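PDB 3I3L: alkylhalidase CmlS from Streptomyces venezuelae, which is a flavin-dependent halogenase of chloramphenicol biosynthesis that carries FAD joined covalently to an aspartate and probably uses it for oxidative halogenation. Local coordinates for residues Phe206-Phe212 with Gln288-Ile294; Gln523-Asp527 with Leu538-Leu542; Leu312-Cys318 with Tyr359-Tyr363; Pro217-Leu222 with Leu446-Glu452. All coordinates share one frame; numbering follows the deposited sequence.

Along the chain contact 1 closes before contact 3 opens, contact 4 straddles contact 3, and contact 2 comes last. Contacts 1 and 3 both belong to the FAD-binding domain, with about 29 Å between centres: contact 1 pairs strand 203-213 with strand 287-302 beside the flavin, while contact 3 sets helix 352-382 behind the loop that holds the cofactor's pyrophosphate. Contact 4, its centre about 26 Å from that of contact 1, ties the loop after strand 203-213 to the chain ahead of helix 456-471. Contact 2 packs two helices of the C-terminal domain, its centre about 57 Å from that of contact 1 and across the chain's centre, so the set spans cofactor site and outlying domain.

Contact 1: Phe206-Phe212 with Gln288-Ile294; sequences FAVWSYF and QVDEVRI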
# COMPACT_ATOMS: atom_id res chain seq x y z
N PHE A 206 -3.93 9.27 15.78
CA PHE A 206 -2.91 9.84 16.68
C PHE A 206 -2.35 8.58 17.35
O PHE A 206 -3.11 7.74 17.80
CB PHE A 206 -3.68 10.80 17.62
CG PHE A 206 -2.93 11.23 18.82
CD1 PHE A 206 -1.67 11.76 18.70
CD2 PHE A 206 -3.51 11.14 20.09
CE1 PHE A 206 -0.95 12.19 19.85
CE2 PHE A 206 -2.83 11.49 21.23
CZ PHE A 206 -1.55 12.04 21.11
N ALA A 207 -1.02 8.41 17.35
CA ALA A 207 -0.43 7.18 17.87
C ALA A 207 0.49 7.37 19.06
O ALA A 207 1.17 8.40 19.17
CB ALA A 207 0.38 6.41 16.74
N VAL A 208 0.51 6.34 19.92
CA VAL A 208 1.22 6.35 21.19
C VAL A 208 1.76 4.94 21.42
O VAL A 208 1.00 3.97 21.44
CB VAL A 208 0.24 6.71 22.35
CG1 VAL A 208 0.96 6.78 23.67
CG2 VAL A 208 -0.45 8.05 22.05
N TRP A 209 3.07 4.80 21.52
CA TRP A 209 3.68 3.48 21.44
C TRP A 209 4.93 3.34 22.23
O TRP A 209 5.56 4.34 22.56
CB TRP A 209 3.99 3.10 19.98
CG TRP A 209 5.12 3.85 19.31
CD1 TRP A 209 6.40 3.44 19.17
CD2 TRP A 209 5.04 5.13 18.68
NE1 TRP A 209 7.15 4.38 18.49
CE2 TRP A 209 6.32 5.42 18.15
CE3 TRP A 209 4.02 6.07 18.51
CZ2 TRP A 209 6.61 6.61 17.47
CZ3 TRP A 209 4.30 7.26 17.82
CH2 TRP A 209 5.59 7.54 17.35
N SER A 210 5.32 2.10 22.48
CA SER A 210 6.52 1.77 23.23
C SER A 210 6.95 0.34 22.90
O SER A 210 6.35 -0.29 22.01
CB SER A 210 6.26 1.94 24.73
OG SER A 210 7.46 1.90 25.53
N TYR A 211 7.96 -0.17 23.61
CA TYR A 211 8.49 -1.51 23.37
C TYR A 211 8.45 -2.36 24.63
O TYR A 211 8.53 -1.85 25.73
CB TYR A 211 9.89 -1.43 22.75
CG TYR A 211 9.87 -0.72 21.39
CD1 TYR A 211 9.83 -1.42 20.22
CD2 TYR A 211 9.85 0.67 21.32
CE1 TYR A 211 9.79 -0.76 19.00
CE2 TYR A 211 9.80 1.31 20.12
CZ TYR A 211 9.78 0.57 18.95
OH TYR A 211 9.70 1.19 17.72
N PHE A 212 8.32 -3.67 24.44
CA PHE A 212 8.27 -4.63 25.52
C PHE A 212 9.24 -5.77 25.25
O PHE A 212 9.43 -6.17 24.11
CB PHE A 212 6.86 -5.19 25.72
CG PHE A 212 5.89 -4.19 26.28
CD1 PHE A 212 5.66 -4.11 27.66
CD2 PHE A 212 5.17 -3.32 25.43
CE1 PHE A 212 4.74 -3.16 28.21
CE2 PHE A 212 4.27 -2.37 25.97
CZ PHE A 212 4.05 -2.30 27.36
N GLN A 288 8.19 -3.32 30.02
CA GLN A 288 8.28 -2.19 29.12
C GLN A 288 9.71 -1.75 29.09
O GLN A 288 10.26 -1.45 30.13
CB GLN A 288 7.38 -1.04 29.59
CG GLN A 288 7.21 0.09 28.56
CD GLN A 288 6.26 1.19 29.04
OE1 GLN A 288 6.32 2.33 28.59
NE2 GLN A 288 5.38 0.83 29.94
N VAL A 289 10.32 -1.68 27.89
CA VAL A 289 11.77 -1.58 27.79
C VAL A 289 12.25 -0.31 27.09
O VAL A 289 13.42 -0.17 26.71
CB VAL A 289 12.31 -2.92 27.24
CG1 VAL A 289 12.50 -2.91 25.70
CG2 VAL A 289 13.51 -3.37 28.03
N ASP A 290 11.34 0.64 26.93
CA ASP A 290 11.66 1.91 26.27
C ASP A 290 10.69 3.00 26.73
O ASP A 290 9.65 2.71 27.33
CB ASP A 290 11.60 1.75 24.73
CG ASP A 290 12.43 2.80 23.99
OD1 ASP A 290 13.01 3.69 24.66
OD2 ASP A 290 12.48 2.76 22.73
N GLU A 291 11.02 4.25 26.42
CA GLU A 291 10.09 5.36 26.60
C GLU A 291 8.86 5.20 25.65
O GLU A 291 8.85 4.36 24.72
CB GLU A 291 10.81 6.67 26.23
CG GLU A 291 11.27 6.68 24.76
CD GLU A 291 12.00 7.93 24.34
OE1 GLU A 291 11.41 9.04 24.41
OE2 GLU A 291 13.16 7.81 23.90
N VAL A 292 7.85 6.03 25.88
CA VAL A 292 6.73 6.07 24.95
C VAL A 292 6.79 7.33 24.15
O VAL A 292 7.15 8.39 24.66
CB VAL A 292 5.28 5.87 25.61
CG1 VAL A 292 5.36 5.38 27.08
CG2 VAL A 292 4.42 7.05 25.43
N ARG A 293 6.47 7.18 22.87
CA ARG A 293 6.52 8.29 21.91
C ARG A 293 5.11 8.51 21.40
O ARG A 293 4.26 7.66 21.56
CB ARG A 293 7.43 7.89 20.76
CG ARG A 293 8.99 7.78 21.17
CD ARG A 293 9.73 7.05 20.02
NE ARG A 293 11.17 6.94 20.20
CZ ARG A 293 11.79 5.91 20.76
NH1 ARG A 293 11.13 4.88 21.24
NH2 ARG A 293 13.10 5.93 20.83
N ILE A 294 4.86 9.67 20.82
CA ILE A 294 3.58 9.96 20.22
C ILE A 294 3.80 10.66 18.90
O ILE A 294 4.86 11.26 18.65
CB ILE A 294 2.75 10.91 21.09
CG1 ILE A 294 3.36 12.31 21.10
CG2 ILE A 294 2.69 10.34 22.56
CD1 ILE A 294 2.69 13.30 22.08
O HOH W 1 8.33 4.32 22.07
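With chi1 at 71°, CG of Trp209 sits between its backbone N and carbonyl carbon, which lays the indole against Arg293. Arg293 CB covers the six-membered ring of Trp209 in a CH-pi contact, 3.8 Å from its centroid; CD passes near NE1, and the guanidinium lies past the indole, its plane 17° from it without stacking. The same two residues form an antiparallel hydrogen-bonded pair, Trp209 N to Arg293 O at 3.1 Å and Arg293 N to Trp209 O at 3.0 Å. Beyond them the ladder breaks, and pairing resumes where Val289 N reaches Tyr211 O at 2.8 Å. Ser210 OG lies 2.9 Å from both Asp290 O and Glu291 O, and its proton can serve either. On the other sheet face, Val208 CG2 lies beside Ile294 CG2. Ala207 touches the FAD. Tyr60 binds Trp209 NE1 and Tyr211 OH, and Glu64 also takes the latter. In a salt bridge, Arg293 NH1 meets Asp290 OD2 at 2.9 Å, nearly in the guanidinium plane but 55° out of the carboxylate plane. The arginine's charge is probably balanced in good part by Asp290, with Tyr60 adding a cation-pi contact, while a water accepting from NH1 donates to Trp209 O and Glu291 O, bridging the broken ladder.

Contact 2: Gln523-Asp527 with Leu538-Leu542; sequences QIFQD and LVKRL
An antiparallel helix pair of the C-terminal domain brings Ile524 and Asp527, one turn apart on helix 519-531, against Arg541 of helix 535-543. The local axes run at 156° to each other and approach to 10.7 Å, a separation filled by side chains. Bent at chi2 and chi3, the chain of Arg541 passes Ile524 in the opposite direction, so that Ile524 CB comes over one guanidinium face. Its end then meets Asp527 with both terminal nitrogens on a single oxygen: NH2 to OD2 of Asp527 is 2.9 Å and NH1 to that same OD2 is 3.2 Å. Both bonds arrive on the anti side of the carboxylate oxygen, and OD2 stays within a few degrees of the guanidinium plane, although the two flat groups are turned 50° apart. The NH2 bond is the straighter, at 160°. Beside this salt bridge the packing is apolar. Ile524 sends CG2 to Leu538 CD1, 3.7 Å away, and its CD1 rests on the Arg541 carbonyl O (3.3 Å), with Leu542 CD2 at 4.2 Å. Phe525 reaches the same leucines with the far end of its ring, CE1 lying 3.8 Å from Leu538 CD1. Helix 551-560 covers this apolar side, with Leu558 on Phe525 and Val555 on Leu538, while Gln526 hydrogen-bonds to Gly481 O and to Ala483 N, the latter at the start of strand 483-491.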
# COMPACT_ATOMS: atom_id res chain seq x y z
N GLN A 523 -10.54 -7.02 -31.06
CA GLN A 523 -11.59 -7.54 -31.93
C GLN A 523 -12.54 -8.44 -31.17
O GLN A 523 -13.76 -8.31 -31.32
CB GLN A 523 -10.98 -8.31 -33.08
CG GLN A 523 -10.55 -7.39 -34.19
CD GLN A 523 -11.73 -6.97 -35.04
OE1 GLN A 523 -12.91 -7.19 -34.68
NE2 GLN A 523 -11.43 -6.37 -36.18
N ILE A 524 -11.98 -9.30 -30.34
CA ILE A 524 -12.79 -10.09 -29.45
C ILE A 524 -13.87 -9.23 -28.80
O ILE A 524 -15.06 -9.59 -28.82
CB ILE A 524 -11.97 -10.80 -28.36
CG1 ILE A 524 -10.94 -11.73 -29.03
CG2 ILE A 524 -12.91 -11.49 -27.37
CD1 ILE A 524 -10.10 -12.59 -28.08
N PHE A 525 -13.49 -8.07 -28.27
CA PHE A 525 -14.39 -7.31 -27.41
C PHE A 525 -15.38 -6.45 -28.17
O PHE A 525 -16.47 -6.17 -27.68
CB PHE A 525 -13.63 -6.56 -26.31
CG PHE A 525 -12.97 -7.49 -25.33
CD1 PHE A 525 -13.69 -8.05 -24.28
CD2 PHE A 525 -11.64 -7.88 -25.51
CE1 PHE A 525 -13.10 -8.98 -23.38
CE2 PHE A 525 -11.05 -8.78 -24.63
CZ PHE A 525 -11.78 -9.34 -23.57
N GLN A 526 -15.00 -6.06 -29.38
CA GLN A 526 -15.89 -5.43 -30.34
C GLN A 526 -17.03 -6.41 -30.75
O GLN A 526 -18.19 -6.05 -30.79
CB GLN A 526 -15.09 -5.03 -31.58
CG GLN A 526 -15.92 -4.19 -32.55
CD GLN A 526 -16.42 -2.97 -31.86
OE1 GLN A 526 -15.62 -2.20 -31.28
NE2 GLN A 526 -17.73 -2.75 -31.89
N ASP A 527 -16.65 -7.64 -31.03
CA ASP A 527 -17.60 -8.71 -31.35
C ASP A 527 -18.51 -8.92 -30.16
O ASP A 527 -19.74 -9.01 -30.31
CB ASP A 527 -16.88 -10.02 -31.69
CG ASP A 527 -16.10 -9.95 -33.01
OD1 ASP A 527 -16.39 -9.08 -33.86
OD2 ASP A 527 -15.20 -10.79 -33.22
N LEU A 538 -16.29 -16.23 -24.63
CA LEU A 538 -15.19 -15.31 -24.32
C LEU A 538 -13.89 -16.08 -23.96
O LEU A 538 -12.82 -15.82 -24.50
CB LEU A 538 -15.61 -14.37 -23.19
CG LEU A 538 -14.61 -13.27 -22.83
CD1 LEU A 538 -13.98 -12.59 -24.03
CD2 LEU A 538 -15.32 -12.27 -21.95
N VAL A 539 -14.00 -17.05 -23.08
CA VAL A 539 -12.83 -17.88 -22.71
C VAL A 539 -12.20 -18.51 -23.93
O VAL A 539 -10.97 -18.46 -24.11
CB VAL A 539 -13.21 -18.95 -21.68
CG1 VAL A 539 -12.05 -19.99 -21.45
CG2 VAL A 539 -13.62 -18.27 -20.42
N LYS A 540 -13.03 -19.06 -24.80
CA LYS A 540 -12.52 -19.71 -26.00
C LYS A 540 -11.79 -18.76 -26.94
O LYS A 540 -10.72 -19.07 -27.44
CB LYS A 540 -13.65 -20.48 -26.72
CG LYS A 540 -13.43 -20.62 -28.26
CD LYS A 540 -13.89 -21.99 -28.82
CE LYS A 540 -14.10 -21.91 -30.39
NZ LYS A 540 -15.05 -20.79 -30.84
N ARG A 541 -12.39 -17.61 -27.19
CA ARG A 541 -11.79 -16.61 -28.04
C ARG A 541 -10.46 -16.11 -27.46
O ARG A 541 -9.52 -15.84 -28.20
CB ARG A 541 -12.75 -15.43 -28.17
CG ARG A 541 -13.98 -15.70 -28.99
CD ARG A 541 -13.67 -15.76 -30.47
NE ARG A 541 -13.09 -14.54 -31.04
CZ ARG A 541 -13.78 -13.53 -31.59
NH1 ARG A 541 -15.10 -13.52 -31.61
NH2 ARG A 541 -13.17 -12.49 -32.09
N LEU A 542 -10.40 -15.95 -26.14
CA LEU A 542 -9.15 -15.54 -25.51
C LEU A 542 -8.08 -16.62 -25.69
O LEU A 542 -6.98 -16.34 -26.15
CB LEU A 542 -9.36 -15.20 -24.02
CG LEU A 542 -10.10 -13.89 -23.70
CD1 LEU A 542 -10.60 -13.80 -22.27
CD2 LEU A 542 -9.23 -12.72 -24.01

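Contact 3: Leu312-Cys318 with Tyr359-Tyr363; sequences LCGDAAC and YNRTY. With FAD (flavin-adenine dinucleotide), chain B.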
# COMPACT_ATOMS: atom_id res chain seq x y z
N LEU A 312 6.58 13.88 -5.94
CA LEU A 312 6.51 13.55 -4.53
C LEU A 312 6.40 12.04 -4.38
O LEU A 312 5.60 11.40 -5.09
CB LEU A 312 5.27 14.23 -3.89
CG LEU A 312 4.96 15.69 -4.26
CD1 LEU A 312 3.70 16.15 -3.59
CD2 LEU A 312 6.16 16.69 -3.94
N CYS A 313 7.18 11.45 -3.45
CA CYS A 313 7.15 10.01 -3.21
C CYS A 313 6.93 9.70 -1.71
O CYS A 313 7.40 10.45 -0.85
CB CYS A 313 8.49 9.35 -3.64
SG CYS A 313 8.92 9.58 -5.37
N GLY A 314 6.22 8.61 -1.38
CA GLY A 314 6.03 8.21 -0.00
C GLY A 314 5.21 9.22 0.78
O GLY A 314 4.36 9.85 0.22
N ASP A 315 5.48 9.37 2.09
CA ASP A 315 4.64 10.24 2.94
C ASP A 315 4.64 11.67 2.43
O ASP A 315 3.72 12.43 2.72
CB ASP A 315 5.10 10.22 4.40
CG ASP A 315 4.83 8.91 5.11
OD1 ASP A 315 4.30 7.95 4.52
OD2 ASP A 315 5.22 8.81 6.26
N ALA A 316 5.66 12.06 1.65
CA ALA A 316 5.69 13.41 1.09
C ALA A 316 4.49 13.63 0.18
O ALA A 316 4.03 14.77 0.01
CB ALA A 316 7.06 13.69 0.31
N ALA A 317 4.00 12.54 -0.43
CA ALA A 317 2.82 12.59 -1.33
C ALA A 317 1.52 12.33 -0.57
O ALA A 317 0.59 13.12 -0.61
CB ALA A 317 2.96 11.54 -2.48
N CYS A 318 1.44 11.18 0.12
CA CYS A 318 0.23 10.83 0.80
C CYS A 318 0.55 9.91 1.91
O CYS A 318 1.62 9.32 1.90
CB CYS A 318 -0.80 10.22 -0.17
SG CYS A 318 -0.32 8.62 -0.89
N TYR A 359 1.75 9.07 -13.57
CA TYR A 359 2.22 9.02 -12.18
C TYR A 359 1.09 9.47 -11.21
O TYR A 359 0.88 8.86 -10.20
CB TYR A 359 3.49 9.89 -12.00
CG TYR A 359 4.12 9.77 -10.61
CD1 TYR A 359 4.95 8.68 -10.28
CD2 TYR A 359 3.82 10.69 -9.62
CE1 TYR A 359 5.48 8.55 -8.96
CE2 TYR A 359 4.35 10.61 -8.36
CZ TYR A 359 5.19 9.54 -8.03
OH TYR A 359 5.70 9.46 -6.74
N ASN A 360 0.35 10.54 -11.59
CA ASN A 360 -0.72 11.07 -10.74
C ASN A 360 -1.90 10.10 -10.61
O ASN A 360 -2.36 9.81 -9.50
CB ASN A 360 -1.26 12.42 -11.26
CG ASN A 360 -0.36 13.57 -10.92
OD1 ASN A 360 -0.59 14.25 -9.92
ND2 ASN A 360 0.69 13.81 -11.76
N ARG A 361 -2.35 9.58 -11.75
CA ARG A 361 -3.46 8.62 -11.75
C ARG A 361 -3.13 7.38 -10.93
O ARG A 361 -3.93 6.93 -10.12
CB ARG A 361 -3.77 8.20 -13.17
CG ARG A 361 -4.74 7.06 -13.26
CD ARG A 361 -4.98 6.71 -14.75
NE ARG A 361 -6.21 5.94 -14.89
CZ ARG A 361 -6.27 4.67 -15.26
NH1 ARG A 361 -5.14 4.02 -15.49
NH2 ARG A 361 -7.46 4.05 -15.38
N THR A 362 -1.94 6.85 -11.13
CA THR A 362 -1.57 5.61 -10.51
C THR A 362 -1.49 5.77 -9.01
O THR A 362 -1.96 4.90 -8.27
CB THR A 362 -0.21 5.05 -11.11
OG1 THR A 362 -0.48 4.51 -12.41
CG2 THR A 362 0.30 3.91 -10.33
N TYR A 363 -0.88 6.86 -8.53
CA TYR A 363 -0.76 7.06 -7.06
C TYR A 363 -2.12 7.33 -6.45
O TYR A 363 -2.42 6.86 -5.35
CB TYR A 363 0.19 8.23 -6.72
CG TYR A 363 1.09 8.02 -5.52
CD1 TYR A 363 2.31 8.69 -5.41
CD2 TYR A 363 0.70 7.19 -4.49
CE1 TYR A 363 3.13 8.54 -4.26
CE2 TYR A 363 1.46 7.04 -3.36
CZ TYR A 363 2.67 7.71 -3.24
OH TYR A 363 3.44 7.47 -2.12
PA FAD B . 10.32 8.81 6.04
O1A FAD B . 9.71 9.79 7.02
O2A FAD B . 10.51 7.42 6.53
O5B FAD B . 11.75 9.41 5.54
C5B FAD B . 11.87 10.78 5.19
C4B FAD B . 13.27 11.33 5.50
O4B FAD B . 13.32 12.69 5.01
C3B FAD B . 13.56 11.40 6.98
O3B FAD B . 14.69 10.63 7.28
C2B FAD B . 13.84 12.88 7.26
O2B FAD B . 14.96 13.04 8.08
C1B FAD B . 14.10 13.47 5.88
N9A FAD B . 13.76 14.86 5.66
C8A FAD B . 12.60 15.50 6.01
N7A FAD B . 12.67 16.78 5.59
C5A FAD B . 13.89 17.00 5.04
C6A FAD B . 14.47 18.12 4.47
N6A FAD B . 13.81 19.26 4.40
N1A FAD B . 15.72 18.00 3.94
C2A FAD B . 16.42 16.82 4.00
N3A FAD B . 15.83 15.72 4.55
C4A FAD B . 14.58 15.80 5.06
N1 FAD B . 4.68 1.70 7.46
C2 FAD B . 4.85 0.35 7.20
O2 FAD B . 5.21 0.03 6.07
N3 FAD B . 4.61 -0.60 8.16
C4 FAD B . 4.18 -0.24 9.41
O4 FAD B . 3.98 -1.14 10.28
C4X FAD B . 3.97 1.12 9.67
N5 FAD B . 3.56 1.52 10.91
C5X FAD B . 3.46 2.86 11.19
C6 FAD B . 3.03 3.28 12.46
C7 FAD B . 2.85 4.62 12.71
C7M FAD B . 2.41 5.10 14.07
C8 FAD B . 3.16 5.53 11.70
C8M FAD B . 3.08 6.98 11.96
C9 FAD B . 3.55 5.13 10.42
C9A FAD B . 3.70 3.77 10.20
N10 FAD B . 4.13 3.39 8.96
C10 FAD B . 4.23 2.08 8.67
C1' FAD B . 4.23 4.47 7.94
C2' FAD B . 5.62 4.53 7.36
O2' FAD B . 6.51 4.58 8.41
C3' FAD B . 5.88 5.64 6.38
O3' FAD B . 5.00 5.51 5.29
C4' FAD B . 7.34 5.56 5.83
O4' FAD B . 8.29 5.85 6.81
C5' FAD B . 7.52 6.59 4.72
O5' FAD B . 8.80 6.48 4.16
P FAD B . 9.37 7.81 3.52
O1P FAD B . 8.30 8.45 2.65
O2P FAD B . 10.73 7.53 2.90
O3P FAD B . 9.46 8.88 4.73
O HOH W 2 2.45 7.03 0.39
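Leu312 O accepts the hydroxyl of Tyr359 at 2.5 Å, the shortest polar bond between the end of strand 310-312, with the loop that follows it, and helix 352-382. Strand 310-312 belongs to the parallel part of what is probably a Rossmann-type FAD-binding sheet, and the loop carries a Gly-Asp pair at the cofactor. Tyr359 holds CG anti to its backbone N (chi1 -174°), which sends the ring off the helix to meet Leu312 O at its edge, with the hydroxyl tilted 35° from the carbonyl plane. One turn on, Tyr363 reaches further along the same loop. Its OH takes a weak bond from Gly314 N at 3.1 Å, and a water links that OH to Cys318 O. Ala317 CB comes within 3.5 Å of Tyr363 CE1, and Cys318 SG lies obliquely to the same ring, 4.2 Å from its centroid, a sulfur-aromatic contact. Phe305 stacks on Tyr363, and Ser334 of helix 327-347 also bonds Gly314 N. The two tyrosines thus back the loop on the side turned from the cofactor. Gly314 CA lies 3.5 Å from the phosphate oxygen O1P of FAD. On the cofactor side, Asp315 N donates to FAD O1P at 3.0 Å, and the ribityl hydroxyl O3' of FAD donates to Asp315 OD1 at 2.7 Å.

Contact 4: Pro217-Leu222 with Leu446-Glu452; sequences PFEGDL and LSDDFSE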
# COMPACT_ATOMS: atom_id res chain seq x y z
N PRO A 217 4.77 -15.65 21.64
CA PRO A 217 4.12 -16.75 22.36
C PRO A 217 3.60 -17.85 21.45
O PRO A 217 2.94 -18.80 21.93
CB PRO A 217 2.90 -16.06 22.99
CG PRO A 217 2.56 -14.97 22.02
CD PRO A 217 3.90 -14.46 21.54
N PHE A 218 3.84 -17.72 20.15
CA PHE A 218 3.38 -18.72 19.22
C PHE A 218 4.51 -19.42 18.43
O PHE A 218 5.46 -18.80 17.96
CB PHE A 218 2.23 -18.16 18.33
CG PHE A 218 0.97 -17.78 19.12
CD1 PHE A 218 0.21 -18.75 19.78
CD2 PHE A 218 0.58 -16.45 19.26
CE1 PHE A 218 -0.90 -18.41 20.50
CE2 PHE A 218 -0.54 -16.11 19.99
CZ PHE A 218 -1.29 -17.08 20.60
N GLU A 219 4.37 -20.73 18.30
CA GLU A 219 5.35 -21.54 17.59
C GLU A 219 4.90 -21.90 16.18
O GLU A 219 5.72 -22.21 15.34
CB GLU A 219 5.60 -22.84 18.36
CG GLU A 219 5.51 -22.70 19.89
CD GLU A 219 6.35 -23.74 20.63
OE1 GLU A 219 6.55 -24.87 20.07
OE2 GLU A 219 6.79 -23.41 21.78
N GLY A 220 3.59 -21.93 15.93
CA GLY A 220 3.07 -22.48 14.71
C GLY A 220 3.12 -21.46 13.61
O GLY A 220 4.01 -20.59 13.60
N ASP A 221 2.14 -21.54 12.71
CA ASP A 221 2.06 -20.58 11.62
C ASP A 221 1.93 -19.10 12.11
O ASP A 221 2.25 -18.16 11.36
CB ASP A 221 0.89 -20.98 10.69
CG ASP A 221 1.20 -22.25 9.83
OD1 ASP A 221 2.38 -22.59 9.64
OD2 ASP A 221 0.25 -22.89 9.32
N LEU A 222 1.47 -18.91 13.34
CA LEU A 222 1.29 -17.55 13.93
C LEU A 222 2.60 -16.76 14.22
O LEU A 222 2.58 -15.53 14.42
CB LEU A 222 0.39 -17.62 15.19
CG LEU A 222 -1.12 -17.79 14.91
CD1 LEU A 222 -1.88 -18.06 16.16
CD2 LEU A 222 -1.69 -16.56 14.25
N LEU A 446 -7.87 -17.18 19.85
CA LEU A 446 -6.58 -17.22 19.22
C LEU A 446 -5.72 -18.27 19.93
O LEU A 446 -5.60 -18.26 21.16
CB LEU A 446 -5.94 -15.83 19.34
CG LEU A 446 -4.63 -15.56 18.60
CD1 LEU A 446 -4.86 -15.48 17.14
CD2 LEU A 446 -4.00 -14.28 19.14
N SER A 447 -5.11 -19.17 19.15
CA SER A 447 -4.38 -20.30 19.69
C SER A 447 -3.32 -20.79 18.71
O SER A 447 -3.41 -20.59 17.46
CB SER A 447 -5.35 -21.43 20.02
OG SER A 447 -4.70 -22.67 19.83
N ASP A 448 -2.32 -21.48 19.28
CA ASP A 448 -1.25 -22.06 18.50
C ASP A 448 -1.73 -23.32 17.77
O ASP A 448 -1.00 -23.94 17.01
CB ASP A 448 -0.04 -22.33 19.38
CG ASP A 448 1.27 -22.01 18.70
OD1 ASP A 448 1.26 -21.85 17.46
OD2 ASP A 448 2.33 -21.95 19.39
N ASP A 449 -2.98 -23.67 18.01
CA ASP A 449 -3.68 -24.67 17.20
C ASP A 449 -3.76 -24.25 15.74
O ASP A 449 -3.90 -25.11 14.85
CB ASP A 449 -5.09 -24.90 17.74
CG ASP A 449 -5.11 -25.92 18.88
OD1 ASP A 449 -4.05 -26.48 19.19
OD2 ASP A 449 -6.20 -26.18 19.45
N PHE A 450 -3.68 -22.94 15.50
CA PHE A 450 -3.89 -22.38 14.16
C PHE A 450 -2.81 -22.81 13.18
O PHE A 450 -1.61 -22.67 13.46
CB PHE A 450 -3.88 -20.85 14.20
CG PHE A 450 -3.90 -20.21 12.86
CD1 PHE A 450 -5.09 -20.03 12.18
CD2 PHE A 450 -2.74 -19.82 12.26
CE1 PHE A 450 -5.11 -19.47 10.97
CE2 PHE A 450 -2.73 -19.26 11.03
CZ PHE A 450 -3.91 -19.07 10.37
N SER A 451 -3.25 -23.30 12.02
CA SER A 451 -2.36 -23.49 10.87
C SER A 451 -2.99 -22.81 9.66
O SER A 451 -4.18 -22.75 9.54
CB SER A 451 -2.14 -24.98 10.60
OG SER A 451 -3.41 -25.64 10.48
N GLU A 452 -2.17 -22.32 8.75
CA GLU A 452 -2.70 -21.63 7.56
C GLU A 452 -3.49 -22.56 6.67
O GLU A 452 -4.36 -22.12 5.90
CB GLU A 452 -1.59 -20.90 6.80
CG GLU A 452 -1.07 -19.69 7.58
CD GLU A 452 -0.16 -18.79 6.78
OE1 GLU A 452 -0.19 -18.89 5.53
OE2 GLU A 452 0.58 -17.98 7.39
O HOH W 3 0.50 -16.69 9.83
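Two carboxylates from facing loops grip backbone N-H groups of the other segment, Asp448 taking two and Asp221 one, joining the loop after strand 203-213 to a type I beta turn, Ser447 to Phe450, ahead of helix 456-471. Asp448 uses both oxygens: Glu219 N meets OD2 of Asp448 at 2.6 Å, almost straight at 177°, and Gly220 N meets OD1 of Asp448 at 2.8 Å, on the syn lone pair of that oxygen. Two successive amides take one oxygen each, so the carboxylate meets residues 219-220 with its oxygen edge and its rotation is fixed. Phe218 turns its ring edge to the same carboxylate, the planes 83° apart. In return, Asp221 OD2 accepts from Glu452 N at 2.6 Å, on its anti side. Within the turn Ser447 OG receives Asp449 N, an ST turn that complements the Phe450 N to Ser447 O bond. Among the apolar contacts, Phe218 CE2 lies 4.0 Å from Leu446 CD2. Leu222 CD1 sits over the centre of the Phe218 ring, while its CG touches Phe450 CD2 at 3.7 Å. His441 stacks on Phe450, and Tyr227 of strand 226-231 touches both Phe218 and Leu446. Glu452 has its OE1 bonded to Ser108. Its other oxygen works through water: a single molecule donates to Asp221 O and to Glu452 OE2, 2.8 Å from each.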